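Local coordinates for putative fimbrial subunit (Corynebacterium diphtheriae, PDB 4HSQ), which probably builds the shaft of adhesive cell-surface pili as the major pilin SpaD, of which this chain holds domains D2 and D3, at residues H146-V151 with E262-S267; F223-T228 with T242-T247; E167-Q172 with V189-T194; Q15-A20 with T201-H206. All blocks are in the same frame, centred on the assembly; numbering follows the deposited sequence.

Contact 4 opens first, at residues 15-20 in the Sgo0707 N2-like domain. Contact 1 opens at 146-151, before contact 4 closes at 201-206 in the prealbumin-like domain, so these two long loops cross. Contact 3 is a local pairing of 167-172 with 189-194 and falls within both loops. Contact 2 joins 223-228 to 242-247 after contact 4 has closed, yet still within the loop of contact 1. That loop ends at 262-267, beside the calcium site. Contacts 2 and 3 build one antiparallel sheet, and contact 1 belongs to the sheet packed against it. Contact 4 ties the two domains together.

Contact 1. Residues H146-V151 with E262-S267; sequences HGKLKV and EVTLVS. With CA (calcium ion), chain B.
Val-263 takes a nearly straight hydrogen bond (175°) from Lys-148, whose N lies 2.7 Å from Val-263 O. Val-263 CG2 touches Lys-148 CE, and the two side chains lie side by side. Thr-264 comes next and pairs with Lys-148. Its O turns away from strand 142-155 and binds the calcium ion at 2.2 Å. Water 1 and atoms of Ile-251, Glu-253, Asp-260 and Asp-261 complete the site. The threonine methyl, CG2, packs 3.6 Å from Lys-150 CB. Leu-265 bonds to the residues before and after its partner Leu-149: its N donates to Lys-148 O at 2.9 Å, and its O accepts from Lys-150 N. This is the parallel pairing of first and last strands known from CnaB-type pilin domains of the prealbumin-like fold. Leu-265 CD2 meets Leu-149 CD1 at 3.8 Å, and both leucines face the sheet of strands 222-229 and 241-244. Val-266 lies on the other face, its CG2 3.9 Å from Lys-150 CD. The lysine CG is anti to its own N (chi1 176°) and the chain stays extended, which carries NZ past the valine to Glu-258 O. Ser-267 N donates to Lys-150 O at 2.8 Å.

Contact 2. Residues F223-T228 with T242-T247; sequences FCLKET and TEIEFT
Leu-225 and Ile-244 meet methyl to methyl at the apolar centre, CD1 to CD1 at 4.0 Å. Both lie on the sheet face that packs against strands 142-155 and 264-271. Beside them, Phe-223 turns its edge to the face of Phe-246 in an offset T-shaped pair. The ring centroids are 5.9 Å apart and the planes stand at 86°. Phe-246 CB sits in the plane of the Phe-223 ring, 3.9 Å from its CD2. Phe-246 follows the strand, at the centre of an inverse gamma turn. The backbones form an antiparallel hairpin. Ile-244 N donates to Phe-223 O at 2.7 Å, while the return bond from Phe-223 N to Ile-244 O is weak at 3.3 Å. Leu-225 and Thr-242 exchange two sound bonds. On the other face Cys-224 SG touches Glu-243 CB at 3.8 Å and forms the disulfide with Cys-173. Glu-243 CG stands between its own N and carbonyl carbon (chi1 66°). Its OE2 forms a salt bridge with Lys-222, and OE1 accepts a hydrogen bond from Ala-176 N. At the outer end, water 2 links Thr-242 OG1 to Leu-225 O, 2.7 Å from the hydroxyl. Leu-225 O thus receives two donors, the water and Thr-242 N. The hairpin therefore has two unlike faces: a largely apolar one turned into the domain, with Thr-242 and its water at the rim, and one held by a covalent bond and charge.

Contact 3. Residues E167-Q172 with V189-T194; sequences EFELYQ and VKKWTT
Phe-168 and Trp-192 exchange two backbone hydrogen bonds. Phe-168 N lies 2.9 Å from Trp-192 O, and Trp-192 N lies 3.0 Å from Phe-168 O. Around this pair the charged groups meet through water. Lys-191 NZ sits 4.4 Å from Glu-167 OE1, beyond a salt bridge, and water 3 fills the step between them. Water 5 likewise joins the same NZ to Glu-169 OE2. Glu-169 OE2 also accepts a hydrogen bond from water 4, which donates another to Lys-190 O. The other carboxylate oxygen, Glu-169 OE1, is met from above its plane by Tyr-171 OH at 2.9 Å. Strand 192-193 is an outermost strand of the four-stranded antiparallel sheet in the prealbumin-like domain, paired with strand 167-173. Further out, Glu-167 and Thr-193 lie side by side, with CG 3.4 Å from OG1. Trp-192 has CG anti to its carbonyl carbon (chi1 -64°), and the indole lies along strand 167-173. Its rim meets Phe-168 O near the ring plane, and its CZ3 comes 3.8 Å from Leu-170 CB. Val-189 CG1 lies over one indole face, offset toward the rim. Phe-200 and Ile-202 of strand 199-206 also pack against the indole.

Contact 4. Residues Q15-A20 with T201-H206; sequences QNIQDA and TIDGLH
Asn-16 and Ile-17 each form one hydrogen bond with strand 199-206. His-206 N reaches Asn-16 OD1 at 2.8 Å, almost straight (176°), in the amide plane and on a lone pair. Ile-17 N donates to Gly-204 O at 3.1 Å, but from above the carbonyl plane. The loop itself is a type II beta turn from Asn-16 to Asp-19. Asp-19 OD2 accepts from Asn-16 N at 2.7 Å and so helps to hold the residue that presents OD1. A carbonyl oxygen also meets a ring edge. His-206 has CG anti to its backbone N (chi1 -163°), which brings the ring edge to Gln-15 O, in plane and 3.3 Å from CD2. Gln-15 O also accepts from His-146 NE2, and His-206 NE2 bonds to Asp-12 OD1. The packing is close. Ile-17 presses CG1 to within 3.1 Å of Gly-204 N, next to the cis peptide between Asp-203 and Gly-204. Its CG2 lies 3.4 Å from Asp-203 O. Leu-205 CD2 touches the Asn-16 amide carbon, CG, at 3.9 Å. This is a junction between the Sgo0707 N2-like and prealbumin-like domains. Gly-204 N is buried without a polar partner behind the isoleucine. The interface thus leaves one N-H unpaired, while two directed bonds and His-206, held at its backbone N by Asn-16 and at NE2 by Asp-12, probably fix how the domains sit together.

Contact 1. Residues H146-V151 with E262-S267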
# COMPACT_ATOMS: atom_id res chain seq x y z
N HIS A 146 -1.18 -1.69 -5.98
CA HIS A 146 -2.29 -2.50 -5.48
C HIS A 146 -3.24 -2.73 -6.60
O HIS A 146 -3.40 -1.85 -7.43
CB HIS A 146 -3.03 -1.84 -4.30
CG HIS A 146 -2.25 -1.82 -3.01
ND1 HIS A 146 -1.28 -0.86 -2.77
CD2 HIS A 146 -2.35 -2.63 -1.92
CE1 HIS A 146 -0.81 -1.12 -1.56
NE2 HIS A 146 -1.42 -2.18 -1.01
N GLY A 147 -3.96 -3.85 -6.57
CA GLY A 147 -4.95 -4.12 -7.61
C GLY A 147 -6.21 -4.69 -7.01
O GLY A 147 -6.23 -5.11 -5.85
N LYS A 148 -7.26 -4.69 -7.79
CA LYS A 148 -8.53 -5.30 -7.35
C LYS A 148 -8.58 -6.76 -7.76
O LYS A 148 -8.09 -7.12 -8.82
CB LYS A 148 -9.71 -4.55 -7.94
CG LYS A 148 -9.79 -3.13 -7.43
CD LYS A 148 -11.17 -2.55 -7.72
CE LYS A 148 -11.10 -1.25 -8.46
NZ LYS A 148 -12.45 -0.83 -8.92
N LEU A 149 -9.21 -7.59 -6.93
CA LEU A 149 -9.39 -8.98 -7.23
C LEU A 149 -10.89 -9.25 -7.33
O LEU A 149 -11.59 -9.20 -6.32
CB LEU A 149 -8.71 -9.91 -6.20
CG LEU A 149 -8.98 -11.42 -6.42
CD1 LEU A 149 -8.46 -11.89 -7.79
CD2 LEU A 149 -8.39 -12.24 -5.29
N LYS A 150 -11.38 -9.50 -8.55
CA LYS A 150 -12.79 -9.80 -8.78
C LYS A 150 -12.94 -11.29 -8.98
O LYS A 150 -12.24 -11.89 -9.80
CB LYS A 150 -13.29 -9.02 -10.02
CG LYS A 150 -14.72 -9.31 -10.42
CD LYS A 150 -15.10 -8.52 -11.68
CE LYS A 150 -16.52 -8.89 -12.06
NZ LYS A 150 -17.08 -7.97 -13.08
N VAL A 151 -13.87 -11.90 -8.24
CA VAL A 151 -14.14 -13.32 -8.36
C VAL A 151 -15.50 -13.50 -9.01
O VAL A 151 -16.45 -12.85 -8.60
CB VAL A 151 -14.04 -14.02 -6.98
CG1 VAL A 151 -14.52 -15.46 -7.04
CG2 VAL A 151 -12.60 -13.96 -6.47
N GLU A 262 -7.79 -2.62 -16.42
CA GLU A 262 -6.36 -2.66 -16.17
C GLU A 262 -5.97 -2.60 -14.67
O GLU A 262 -4.79 -2.71 -14.37
CB GLU A 262 -5.64 -1.54 -16.98
CG GLU A 262 -5.94 -0.12 -16.53
CD GLU A 262 -7.13 0.56 -17.19
OE1 GLU A 262 -8.12 -0.13 -17.54
OE2 GLU A 262 -7.08 1.80 -17.33
N VAL A 263 -6.95 -2.42 -13.72
CA VAL A 263 -6.62 -2.36 -12.28
C VAL A 263 -7.22 -3.57 -11.53
O VAL A 263 -7.12 -3.67 -10.30
CB VAL A 263 -7.05 -1.01 -11.60
CG1 VAL A 263 -6.39 0.19 -12.27
CG2 VAL A 263 -8.58 -0.83 -11.57
N THR A 264 -7.89 -4.47 -12.27
CA THR A 264 -8.59 -5.63 -11.73
C THR A 264 -8.15 -6.92 -12.39
O THR A 264 -8.07 -7.02 -13.61
CB THR A 264 -10.13 -5.48 -11.93
OG1 THR A 264 -10.52 -4.16 -11.52
CG2 THR A 264 -10.95 -6.53 -11.15
N LEU A 265 -7.93 -7.93 -11.57
CA LEU A 265 -7.69 -9.27 -12.03
C LEU A 265 -9.00 -9.99 -11.79
O LEU A 265 -9.55 -9.87 -10.71
CB LEU A 265 -6.54 -9.92 -11.27
CG LEU A 265 -6.06 -11.26 -11.85
CD1 LEU A 265 -4.55 -11.35 -11.73
CD2 LEU A 265 -6.68 -12.43 -11.11
N VAL A 266 -9.51 -10.69 -12.81
CA VAL A 266 -10.77 -11.42 -12.72
C VAL A 266 -10.44 -12.91 -12.67
O VAL A 266 -9.75 -13.44 -13.54
CB VAL A 266 -11.78 -11.10 -13.87
CG1 VAL A 266 -13.05 -11.93 -13.76
CG2 VAL A 266 -12.12 -9.62 -13.93
N SER A 267 -10.94 -13.57 -11.64
CA SER A 267 -10.78 -15.01 -11.42
C SER A 267 -12.13 -15.71 -11.57
O SER A 267 -13.01 -15.43 -10.76
CB SER A 267 -10.23 -15.25 -10.01
OG SER A 267 -10.05 -16.63 -9.75
CA CA B . -7.23 -6.79 -15.67
O HOH W 1 -6.29 -9.08 -15.48

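Contact 2. Residues F223-T228 with T242-T247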
# COMPACT_ATOMS: atom_id res chain seq x y z
N PHE A 223 -1.42 -15.25 -3.97
CA PHE A 223 -2.62 -15.23 -3.15
C PHE A 223 -3.39 -16.49 -3.50
O PHE A 223 -3.25 -17.00 -4.60
CB PHE A 223 -3.48 -13.97 -3.38
CG PHE A 223 -2.91 -12.74 -2.73
CD1 PHE A 223 -3.03 -12.54 -1.36
CD2 PHE A 223 -2.32 -11.74 -3.49
CE1 PHE A 223 -2.52 -11.39 -0.76
CE2 PHE A 223 -1.82 -10.59 -2.89
CZ PHE A 223 -1.90 -10.43 -1.53
N CYS A 224 -4.21 -16.97 -2.58
CA CYS A 224 -5.02 -18.16 -2.78
C CYS A 224 -6.43 -17.84 -2.30
O CYS A 224 -6.60 -17.28 -1.23
CB CYS A 224 -4.43 -19.35 -2.02
SG CYS A 224 -3.13 -20.22 -2.92
N LEU A 225 -7.43 -18.23 -3.07
CA LEU A 225 -8.85 -18.13 -2.68
C LEU A 225 -9.30 -19.49 -2.24
O LEU A 225 -9.12 -20.43 -2.99
CB LEU A 225 -9.72 -17.67 -3.87
CG LEU A 225 -9.51 -16.22 -4.28
CD1 LEU A 225 -9.88 -16.00 -5.73
CD2 LEU A 225 -10.31 -15.30 -3.39
N LYS A 226 -9.87 -19.59 -1.05
CA LYS A 226 -10.39 -20.84 -0.51
C LYS A 226 -11.89 -20.75 -0.51
O LYS A 226 -12.43 -19.91 0.19
CB LYS A 226 -9.86 -21.05 0.92
CG LYS A 226 -10.26 -22.39 1.50
CD LYS A 226 -9.84 -22.49 2.95
CE LYS A 226 -10.08 -23.88 3.49
NZ LYS A 226 -9.63 -24.02 4.90
N GLU A 227 -12.56 -21.59 -1.28
CA GLU A 227 -14.03 -21.59 -1.28
C GLU A 227 -14.49 -22.37 -0.08
O GLU A 227 -14.19 -23.55 0.02
CB GLU A 227 -14.57 -22.17 -2.57
CG GLU A 227 -16.06 -21.93 -2.73
CD GLU A 227 -16.60 -22.53 -4.00
OE1 GLU A 227 -15.83 -22.71 -4.97
OE2 GLU A 227 -17.82 -22.82 -4.03
N THR A 228 -15.13 -21.69 0.88
CA THR A 228 -15.52 -22.34 2.14
C THR A 228 -16.97 -22.82 2.10
O THR A 228 -17.33 -23.73 2.85
CB THR A 228 -15.26 -21.40 3.33
OG1 THR A 228 -15.90 -20.16 3.06
CG2 THR A 228 -13.74 -21.15 3.56
N THR A 242 -7.90 -21.93 -5.08
CA THR A 242 -7.50 -21.38 -6.38
C THR A 242 -6.34 -20.42 -6.15
O THR A 242 -6.49 -19.47 -5.38
CB THR A 242 -8.69 -20.62 -7.02
OG1 THR A 242 -9.78 -21.51 -7.23
CG2 THR A 242 -8.32 -19.91 -8.33
N GLU A 243 -5.21 -20.63 -6.82
CA GLU A 243 -4.09 -19.70 -6.63
C GLU A 243 -4.20 -18.59 -7.65
O GLU A 243 -4.68 -18.80 -8.76
CB GLU A 243 -2.72 -20.43 -6.70
CG GLU A 243 -2.37 -21.01 -8.05
CD GLU A 243 -1.00 -21.66 -8.10
OE1 GLU A 243 -0.52 -22.11 -7.04
OE2 GLU A 243 -0.44 -21.79 -9.21
N ILE A 244 -3.76 -17.41 -7.27
CA ILE A 244 -3.81 -16.22 -8.11
C ILE A 244 -2.40 -15.65 -8.29
O ILE A 244 -1.75 -15.34 -7.29
CB ILE A 244 -4.75 -15.16 -7.43
CG1 ILE A 244 -6.18 -15.70 -7.20
CG2 ILE A 244 -4.76 -13.83 -8.18
CD1 ILE A 244 -6.96 -16.00 -8.43
N GLU A 245 -1.98 -15.44 -9.55
CA GLU A 245 -0.70 -14.78 -9.88
C GLU A 245 -1.00 -13.29 -9.96
O GLU A 245 -1.43 -12.78 -11.00
CB GLU A 245 -0.10 -15.29 -11.22
CG GLU A 245 0.08 -16.80 -11.32
CD GLU A 245 1.17 -17.29 -12.25
OE1 GLU A 245 1.41 -18.53 -12.27
OE2 GLU A 245 1.81 -16.46 -12.95
N PHE A 246 -0.91 -12.61 -8.82
CA PHE A 246 -1.34 -11.22 -8.68
C PHE A 246 -0.20 -10.22 -8.93
O PHE A 246 0.17 -9.43 -8.08
CB PHE A 246 -1.98 -11.06 -7.30
CG PHE A 246 -2.99 -9.94 -7.22
CD1 PHE A 246 -4.21 -10.03 -7.89
CD2 PHE A 246 -2.71 -8.79 -6.50
CE1 PHE A 246 -5.14 -8.99 -7.80
CE2 PHE A 246 -3.63 -7.75 -6.43
CZ PHE A 246 -4.85 -7.88 -7.05
N THR A 247 0.27 -10.20 -10.17
CA THR A 247 1.35 -9.32 -10.62
C THR A 247 0.81 -8.12 -11.39
O THR A 247 -0.29 -8.19 -11.94
CB THR A 247 2.35 -10.09 -11.48
OG1 THR A 247 1.71 -10.44 -12.71
CG2 THR A 247 2.91 -11.34 -10.76
O HOH W 2 -11.29 -21.56 -5.04

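Contact 3. Residues E167-Q172 with V189-T194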
# COMPACT_ATOMS: atom_id res chain seq x y z
N GLU A 167 -19.06 -18.62 -0.80
CA GLU A 167 -18.26 -17.91 0.19
C GLU A 167 -16.79 -18.27 0.09
O GLU A 167 -16.44 -19.44 -0.10
CB GLU A 167 -18.77 -18.16 1.62
CG GLU A 167 -20.12 -17.50 1.87
CD GLU A 167 -20.81 -17.82 3.18
OE1 GLU A 167 -20.21 -18.51 4.03
OE2 GLU A 167 -21.96 -17.37 3.35
N PHE A 168 -15.94 -17.24 0.21
CA PHE A 168 -14.51 -17.39 0.07
C PHE A 168 -13.71 -16.70 1.15
O PHE A 168 -14.08 -15.61 1.60
CB PHE A 168 -14.06 -16.80 -1.28
CG PHE A 168 -14.45 -17.60 -2.51
CD1 PHE A 168 -13.54 -18.48 -3.10
CD2 PHE A 168 -15.70 -17.46 -3.09
CE1 PHE A 168 -13.89 -19.19 -4.26
CE2 PHE A 168 -16.06 -18.19 -4.23
CZ PHE A 168 -15.15 -19.05 -4.81
N GLU A 169 -12.55 -17.29 1.46
CA GLU A 169 -11.52 -16.67 2.28
C GLU A 169 -10.30 -16.40 1.38
O GLU A 169 -10.17 -17.02 0.33
CB GLU A 169 -11.11 -17.59 3.43
CG GLU A 169 -12.18 -17.70 4.50
CD GLU A 169 -11.77 -18.69 5.57
OE1 GLU A 169 -11.04 -19.65 5.25
OE2 GLU A 169 -12.19 -18.49 6.73
N LEU A 170 -9.38 -15.55 1.86
CA LEU A 170 -8.17 -15.22 1.13
C LEU A 170 -6.96 -15.53 1.97
O LEU A 170 -6.92 -15.21 3.17
CB LEU A 170 -8.18 -13.71 0.82
CG LEU A 170 -6.99 -13.19 0.02
CD1 LEU A 170 -7.10 -13.63 -1.44
CD2 LEU A 170 -6.93 -11.69 0.11
N TYR A 171 -5.95 -16.08 1.32
CA TYR A 171 -4.70 -16.43 1.98
C TYR A 171 -3.52 -16.01 1.17
O TYR A 171 -3.62 -15.92 -0.05
CB TYR A 171 -4.62 -17.98 2.12
CG TYR A 171 -5.58 -18.59 3.10
CD1 TYR A 171 -5.16 -18.97 4.38
CD2 TYR A 171 -6.90 -18.86 2.74
CE1 TYR A 171 -6.05 -19.54 5.29
CE2 TYR A 171 -7.81 -19.40 3.66
CZ TYR A 171 -7.37 -19.75 4.93
OH TYR A 171 -8.25 -20.34 5.82
N GLN A 172 -2.37 -15.83 1.82
CA GLN A 172 -1.08 -15.76 1.16
C GLN A 172 -0.73 -17.23 0.93
O GLN A 172 -1.10 -18.07 1.75
CB GLN A 172 -0.02 -15.07 2.03
CG GLN A 172 -0.27 -13.58 2.27
CD GLN A 172 0.64 -12.97 3.31
OE1 GLN A 172 1.58 -13.58 3.83
NE2 GLN A 172 0.37 -11.74 3.64
N VAL A 189 -12.82 -6.92 6.33
CA VAL A 189 -13.54 -8.11 5.84
C VAL A 189 -12.59 -9.31 5.71
O VAL A 189 -11.51 -9.14 5.17
CB VAL A 189 -14.22 -7.76 4.49
CG1 VAL A 189 -14.92 -8.96 3.89
CG2 VAL A 189 -15.22 -6.61 4.65
N LYS A 190 -13.01 -10.52 6.17
CA LYS A 190 -12.15 -11.71 6.06
C LYS A 190 -12.89 -12.88 5.40
O LYS A 190 -12.40 -14.01 5.34
CB LYS A 190 -11.53 -12.11 7.40
CG LYS A 190 -12.48 -12.62 8.47
CD LYS A 190 -11.64 -13.13 9.64
CE LYS A 190 -12.47 -13.72 10.75
NZ LYS A 190 -11.64 -13.96 11.96
N LYS A 191 -14.07 -12.58 4.85
CA LYS A 191 -14.87 -13.55 4.11
C LYS A 191 -15.73 -12.76 3.15
O LYS A 191 -16.32 -11.75 3.56
CB LYS A 191 -15.71 -14.45 5.02
CG LYS A 191 -16.40 -15.58 4.26
CD LYS A 191 -16.99 -16.60 5.22
CE LYS A 191 -15.95 -17.55 5.76
NZ LYS A 191 -16.58 -18.64 6.56
N TRP A 192 -15.79 -13.21 1.88
CA TRP A 192 -16.55 -12.54 0.82
C TRP A 192 -17.57 -13.50 0.22
O TRP A 192 -17.34 -14.70 0.20
CB TRP A 192 -15.61 -12.04 -0.29
CG TRP A 192 -14.66 -10.98 0.17
CD1 TRP A 192 -14.81 -9.63 0.05
CD2 TRP A 192 -13.43 -11.19 0.89
NE1 TRP A 192 -13.76 -8.98 0.66
CE2 TRP A 192 -12.89 -9.92 1.17
CE3 TRP A 192 -12.72 -12.34 1.28
CZ2 TRP A 192 -11.65 -9.75 1.81
CZ3 TRP A 192 -11.50 -12.17 1.95
CH2 TRP A 192 -11.00 -10.89 2.24
N THR A 193 -18.72 -12.96 -0.21
CA THR A 193 -19.81 -13.77 -0.79
C THR A 193 -20.14 -13.26 -2.18
O THR A 193 -20.18 -12.06 -2.39
CB THR A 193 -21.05 -13.75 0.13
OG1 THR A 193 -20.64 -14.14 1.43
CG2 THR A 193 -22.13 -14.75 -0.33
N THR A 194 -20.37 -14.18 -3.15
CA THR A 194 -20.75 -13.73 -4.49
C THR A 194 -22.20 -13.18 -4.42
O THR A 194 -23.04 -13.73 -3.70
CB THR A 194 -20.55 -14.82 -5.53
OG1 THR A 194 -21.37 -15.96 -5.21
CG2 THR A 194 -19.07 -15.23 -5.68
O HOH W 3 -18.08 -19.99 4.67
O HOH W 4 -12.85 -15.83 7.27
O HOH W 5 -14.43 -19.96 7.58
O HOH W 6 -9.96 -14.17 4.30

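Contact 4. Residues Q15-A20 with T201-H206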
# COMPACT_ATOMS: atom_id res chain seq x y z
N GLN A 15 1.28 -5.40 2.60
CA GLN A 15 0.25 -4.54 3.20
C GLN A 15 -0.80 -4.27 2.14
O GLN A 15 -0.50 -3.69 1.10
CB GLN A 15 0.87 -3.24 3.76
CG GLN A 15 1.98 -3.49 4.84
CD GLN A 15 1.55 -4.57 5.83
OE1 GLN A 15 0.53 -4.46 6.50
NE2 GLN A 15 2.25 -5.69 5.86
N ASN A 16 -2.03 -4.72 2.39
CA ASN A 16 -3.10 -4.56 1.42
C ASN A 16 -3.86 -3.23 1.65
O ASN A 16 -3.39 -2.36 2.39
CB ASN A 16 -4.00 -5.80 1.50
CG ASN A 16 -3.21 -7.05 1.12
OD1 ASN A 16 -2.49 -7.10 0.12
ND2 ASN A 16 -3.29 -8.08 1.92
N ILE A 17 -4.98 -3.03 0.96
CA ILE A 17 -5.74 -1.79 1.17
C ILE A 17 -6.18 -1.72 2.65
O ILE A 17 -6.60 -2.74 3.20
CB ILE A 17 -6.94 -1.73 0.19
CG1 ILE A 17 -6.50 -1.52 -1.28
CG2 ILE A 17 -8.05 -0.77 0.64
CD1 ILE A 17 -5.57 -0.47 -1.57
N GLN A 18 -6.02 -0.54 3.26
CA GLN A 18 -6.39 -0.20 4.65
C GLN A 18 -5.41 -0.83 5.69
O GLN A 18 -5.63 -0.72 6.89
CB GLN A 18 -7.87 -0.52 4.95
CG GLN A 18 -8.82 0.49 4.24
CD GLN A 18 -8.73 1.91 4.79
OE1 GLN A 18 -7.97 2.20 5.71
NE2 GLN A 18 -9.53 2.83 4.27
N ASP A 19 -4.32 -1.46 5.22
CA ASP A 19 -3.24 -1.93 6.07
C ASP A 19 -2.24 -0.79 6.19
O ASP A 19 -1.86 -0.20 5.18
CB ASP A 19 -2.57 -3.19 5.53
CG ASP A 19 -3.43 -4.44 5.60
OD1 ASP A 19 -4.28 -4.53 6.53
OD2 ASP A 19 -3.22 -5.35 4.77
N ALA A 20 -1.82 -0.49 7.42
CA ALA A 20 -0.85 0.59 7.62
C ALA A 20 0.49 0.26 6.99
O ALA A 20 0.98 -0.87 7.11
CB ALA A 20 -0.66 0.86 9.10
N THR A 201 -15.78 -8.21 -5.36
CA THR A 201 -14.48 -7.63 -5.68
C THR A 201 -13.79 -7.26 -4.37
O THR A 201 -14.40 -6.61 -3.51
CB THR A 201 -14.64 -6.41 -6.62
OG1 THR A 201 -15.23 -6.85 -7.85
CG2 THR A 201 -13.31 -5.75 -6.94
N ILE A 202 -12.54 -7.69 -4.22
CA ILE A 202 -11.72 -7.31 -3.09
C ILE A 202 -10.91 -6.11 -3.56
O ILE A 202 -10.05 -6.25 -4.43
CB ILE A 202 -10.81 -8.47 -2.56
CG1 ILE A 202 -11.60 -9.75 -2.27
CG2 ILE A 202 -9.97 -8.00 -1.33
CD1 ILE A 202 -10.75 -10.97 -1.88
N ASP A 203 -11.23 -4.93 -3.03
CA ASP A 203 -10.51 -3.69 -3.29
C ASP A 203 -9.69 -3.38 -2.00
O ASP A 203 -10.23 -2.83 -1.03
CB ASP A 203 -11.49 -2.56 -3.67
CG ASP A 203 -10.83 -1.24 -4.04
OD1 ASP A 203 -9.61 -1.11 -3.84
OD2 ASP A 203 -11.52 -0.35 -4.56
N GLY A 204 -8.44 -3.84 -1.92
CA GLY A 204 -7.63 -4.43 -2.98
C GLY A 204 -6.41 -5.02 -2.34
O GLY A 204 -6.23 -4.93 -1.12
N LEU A 205 -5.54 -5.62 -3.16
CA LEU A 205 -4.40 -6.35 -2.64
C LEU A 205 -3.10 -5.81 -3.16
O LEU A 205 -3.04 -5.33 -4.29
CB LEU A 205 -4.52 -7.84 -3.01
CG LEU A 205 -5.82 -8.56 -2.64
CD1 LEU A 205 -5.85 -9.98 -3.22
CD2 LEU A 205 -6.01 -8.57 -1.10
N HIS A 206 -2.03 -5.97 -2.36
CA HIS A 206 -0.68 -5.59 -2.78
C HIS A 206 -0.22 -6.54 -3.87
O HIS A 206 -0.40 -7.77 -3.75
CB HIS A 206 0.25 -5.70 -1.57
CG HIS A 206 1.55 -4.98 -1.71
ND1 HIS A 206 2.48 -5.32 -2.69
CD2 HIS A 206 2.08 -4.02 -0.92
CE1 HIS A 206 3.54 -4.56 -2.46
NE2 HIS A 206 3.36 -3.77 -1.40